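Local atomic coordinates of lipolytic protein G-D-S-L family (Chitinophaga pinensis, PDB entry 4Q7Q), a protein that is of unconfirmed function but probably hydrolyses ester bonds as a lipase or acylhydrolase. Residues V29-I40 and D241-A252. Numbering follows the deposited sequence. Where two conformers were deposited one is given.
Sequences VSKGYLTRLNEI and DKGNAIIASALA
A248 presses its methyl into a hole formed by Y33, R36, L37 and I40, its CB lying 3.6 Å from R36 CB, where helices 33-40 and 241-252 cross at -49° with axes 8.3 Å apart. Y33 returns the knob, seated among N244, I247, A248 and L251. The chi1 of 84° holds its CG between backbone N and carbonyl carbon and turns the ring across helix 241-252, past I247 and L251: I247 CG2 makes an off-centre CH-pi contact, L251 CD2 meets the ring edge, and Y33 OH reaches T16 for a hydrogen bond. L37 CD2 closes this buried side against A252 CB at 3.6 Å; L37 and L251 both also touch W8 of strand 6-12. The opposite flank is looser and more open to solvent where I40 CG2 meets A252 CB and I40 CD1 passes S249. R36, only partly exposed, packs its extended aliphatic chain over N244 and A245.

At the N-terminal end of helix 241-252 the contact turns polar. D241 OD1 accepts from S30 N at 2.9 Å and K31 N at 3.0 Å, both on its syn side, while R36 NH1 completes a salt bridge from well above the carboxylate plane at 3.1 Å. S30 OG donates to D241 OD2. The guanidinium lies between K31 CB and D241 O, and its NE bonds to K31 O. Replacing D241 by alanine is likely to leave the S30 and K31 amides, the S30 hydroxyl and the R36 charge without their common carboxylate, so that the 29-31 loop could shift. One carboxylate thus binds the loop and R36 together, and its charge is likely stabilised by three donors to OD1 and the adjoining helix N-terminus.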
# COMPACT_ATOMS: atom_id res chain seq x y z
N VAL A 29 9.43 -7.24 10.49
CA VAL A 29 9.43 -5.78 10.57
C VAL A 29 9.43 -5.33 12.02
O VAL A 29 8.72 -5.90 12.85
CB VAL A 29 8.18 -5.21 9.86
CG1 VAL A 29 8.10 -3.69 10.01
CG2 VAL A 29 8.17 -5.62 8.39
N SER A 30 10.21 -4.30 12.34
CA SER A 30 10.26 -3.78 13.70
C SER A 30 9.57 -2.42 13.86
O SER A 30 9.13 -2.07 14.95
CB SER A 30 11.70 -3.73 14.22
OG SER A 30 12.47 -2.78 13.51
N LYS A 31 9.48 -1.66 12.78
CA LYS A 31 8.80 -0.37 12.81
C LYS A 31 8.10 -0.10 11.49
O LYS A 31 8.73 -0.11 10.43
CB LYS A 31 9.77 0.78 13.12
CG LYS A 31 10.34 0.82 14.54
CD LYS A 31 11.25 2.03 14.74
CE LYS A 31 11.87 2.04 16.13
NZ LYS A 31 12.73 3.24 16.37
N GLY A 32 6.79 0.11 11.55
CA GLY A 32 5.99 0.42 10.37
C GLY A 32 6.09 1.89 9.99
O GLY A 32 6.77 2.66 10.65
N TYR A 33 5.39 2.29 8.93
CA TYR A 33 5.58 3.65 8.43
C TYR A 33 4.89 4.73 9.28
O TYR A 33 5.32 5.89 9.26
CB TYR A 33 5.24 3.78 6.93
CG TYR A 33 3.78 3.98 6.61
CD1 TYR A 33 3.21 5.25 6.56
CD2 TYR A 33 2.96 2.89 6.32
CE1 TYR A 33 1.88 5.43 6.26
CE2 TYR A 33 1.62 3.07 6.02
CZ TYR A 33 1.09 4.34 5.99
OH TYR A 33 -0.25 4.50 5.71
N LEU A 34 3.85 4.36 10.02
CA LEU A 34 3.20 5.33 10.93
C LEU A 34 4.13 5.67 12.08
O LEU A 34 4.32 6.84 12.45
CB LEU A 34 1.89 4.78 11.50
CG LEU A 34 0.88 4.16 10.54
CD1 LEU A 34 -0.41 3.78 11.28
CD2 LEU A 34 0.57 5.08 9.38
N THR A 35 4.71 4.62 12.67
CA THR A 35 5.67 4.76 13.76
C THR A 35 6.87 5.59 13.31
O THR A 35 7.28 6.52 14.00
CB THR A 35 6.13 3.37 14.25
OG1 THR A 35 5.00 2.66 14.76
CG2 THR A 35 7.21 3.48 15.33
N ARG A 36 7.40 5.29 12.13
CA ARG A 36 8.55 6.01 11.62
C ARG A 36 8.22 7.47 11.28
O ARG A 36 9.04 8.35 11.52
CB ARG A 36 9.14 5.29 10.41
CG ARG A 36 9.71 3.93 10.76
CD ARG A 36 10.24 3.21 9.52
NE ARG A 36 10.78 1.89 9.86
CZ ARG A 36 11.99 1.70 10.37
NH1 ARG A 36 12.40 0.48 10.67
NH2 ARG A 36 12.79 2.73 10.59
N LEU A 37 7.03 7.71 10.73
CA LEU A 37 6.61 9.09 10.47
C LEU A 37 6.62 9.88 11.77
O LEU A 37 7.14 11.00 11.84
CB LEU A 37 5.21 9.14 9.83
CG LEU A 37 4.62 10.49 9.40
CD1 LEU A 37 4.11 11.38 10.57
CD2 LEU A 37 5.60 11.27 8.53
N ASN A 38 6.01 9.31 12.81
CA ASN A 38 5.97 9.98 14.10
C ASN A 38 7.35 10.24 14.70
O ASN A 38 7.55 11.24 15.37
CB ASN A 38 5.07 9.20 15.07
CG ASN A 38 5.19 9.70 16.50
OD1 ASN A 38 5.87 9.09 17.32
ND2 ASN A 38 4.53 10.83 16.79
N GLU A 39 8.33 9.38 14.42
CA GLU A 39 9.68 9.67 14.90
C GLU A 39 10.25 10.91 14.23
O GLU A 39 10.96 11.70 14.85
CB GLU A 39 10.61 8.47 14.68
CG GLU A 39 10.24 7.25 15.50
CD GLU A 39 11.12 6.05 15.20
OE1 GLU A 39 11.79 6.02 14.14
OE2 GLU A 39 11.14 5.12 16.03
N ILE A 40 9.93 11.09 12.95
CA ILE A 40 10.40 12.26 12.21
C ILE A 40 9.63 13.52 12.64
O ILE A 40 10.22 14.58 12.86
CB ILE A 40 10.25 12.03 10.70
CG1 ILE A 40 11.01 10.77 10.28
CG2 ILE A 40 10.74 13.24 9.92
CD1 ILE A 40 10.66 10.26 8.88
N ASP A 241 11.45 -2.98 7.06
CA ASP A 241 11.87 -1.78 7.79
C ASP A 241 12.40 -0.73 6.82
O ASP A 241 12.07 0.45 6.94
CB ASP A 241 12.96 -2.13 8.81
CG ASP A 241 12.39 -2.71 10.09
OD1 ASP A 241 11.25 -2.36 10.45
OD2 ASP A 241 13.10 -3.50 10.75
N LYS A 242 13.22 -1.16 5.85
CA LYS A 242 13.77 -0.26 4.84
C LYS A 242 12.68 0.38 3.99
O LYS A 242 12.69 1.59 3.77
CB LYS A 242 14.76 -1.01 3.95
CG LYS A 242 15.41 -0.14 2.90
CD LYS A 242 16.36 -0.93 2.02
CE LYS A 242 17.09 -0.02 1.05
N GLY A 243 11.73 -0.42 3.52
CA GLY A 243 10.61 0.11 2.76
C GLY A 243 9.80 1.13 3.56
O GLY A 243 9.48 2.20 3.06
N ASN A 244 9.48 0.79 4.81
CA ASN A 244 8.71 1.70 5.66
C ASN A 244 9.44 3.02 5.94
O ASN A 244 8.80 4.07 6.06
CB ASN A 244 8.32 1.02 6.98
CG ASN A 244 7.17 0.06 6.80
OD1 ASN A 244 6.19 0.38 6.14
ND2 ASN A 244 7.29 -1.12 7.39
N ALA A 245 10.76 2.96 6.04
CA ALA A 245 11.55 4.18 6.25
C ALA A 245 11.45 5.12 5.04
O ALA A 245 11.29 6.32 5.20
CB ALA A 245 13.01 3.84 6.58
N ILE A 246 11.54 4.56 3.84
CA ILE A 246 11.43 5.36 2.63
C ILE A 246 10.04 5.98 2.51
O ILE A 246 9.90 7.17 2.21
CB ILE A 246 11.78 4.52 1.37
CG1 ILE A 246 13.27 4.14 1.40
CG2 ILE A 246 11.46 5.29 0.10
CD1 ILE A 246 13.64 2.99 0.49
N ILE A 247 9.01 5.18 2.75
CA ILE A 247 7.64 5.69 2.75
C ILE A 247 7.46 6.82 3.77
O ILE A 247 6.92 7.88 3.46
CB ILE A 247 6.63 4.57 3.04
CG1 ILE A 247 6.65 3.54 1.90
CG2 ILE A 247 5.24 5.14 3.20
CD1 ILE A 247 5.84 2.30 2.18
N ALA A 248 7.91 6.59 5.00
CA ALA A 248 7.75 7.59 6.05
C ALA A 248 8.45 8.90 5.71
O ALA A 248 7.93 9.98 5.99
CB ALA A 248 8.24 7.05 7.38
N SER A 249 9.63 8.81 5.11
CA SER A 249 10.38 10.00 4.73
C SER A 249 9.65 10.80 3.66
O SER A 249 9.59 12.03 3.72
CB SER A 249 11.78 9.63 4.24
OG SER A 249 12.47 10.78 3.80
N ALA A 250 9.09 10.10 2.67
CA ALA A 250 8.35 10.75 1.60
C ALA A 250 7.11 11.42 2.16
O ALA A 250 6.76 12.54 1.77
CB ALA A 250 7.97 9.74 0.53
N LEU A 251 6.44 10.74 3.09
CA LEU A 251 5.24 11.28 3.71
C LEU A 251 5.57 12.48 4.57
O LEU A 251 4.84 13.48 4.57
CB LEU A 251 4.53 10.20 4.53
CG LEU A 251 3.21 10.60 5.19
CD1 LEU A 251 2.23 11.14 4.15
CD2 LEU A 251 2.60 9.43 5.95
N ALA A 252 6.68 12.40 5.30
CA ALA A 252 7.09 13.51 6.14
C ALA A 252 7.35 14.79 5.33
O ALA A 252 7.01 15.88 5.78
CB ALA A 252 8.31 13.14 6.99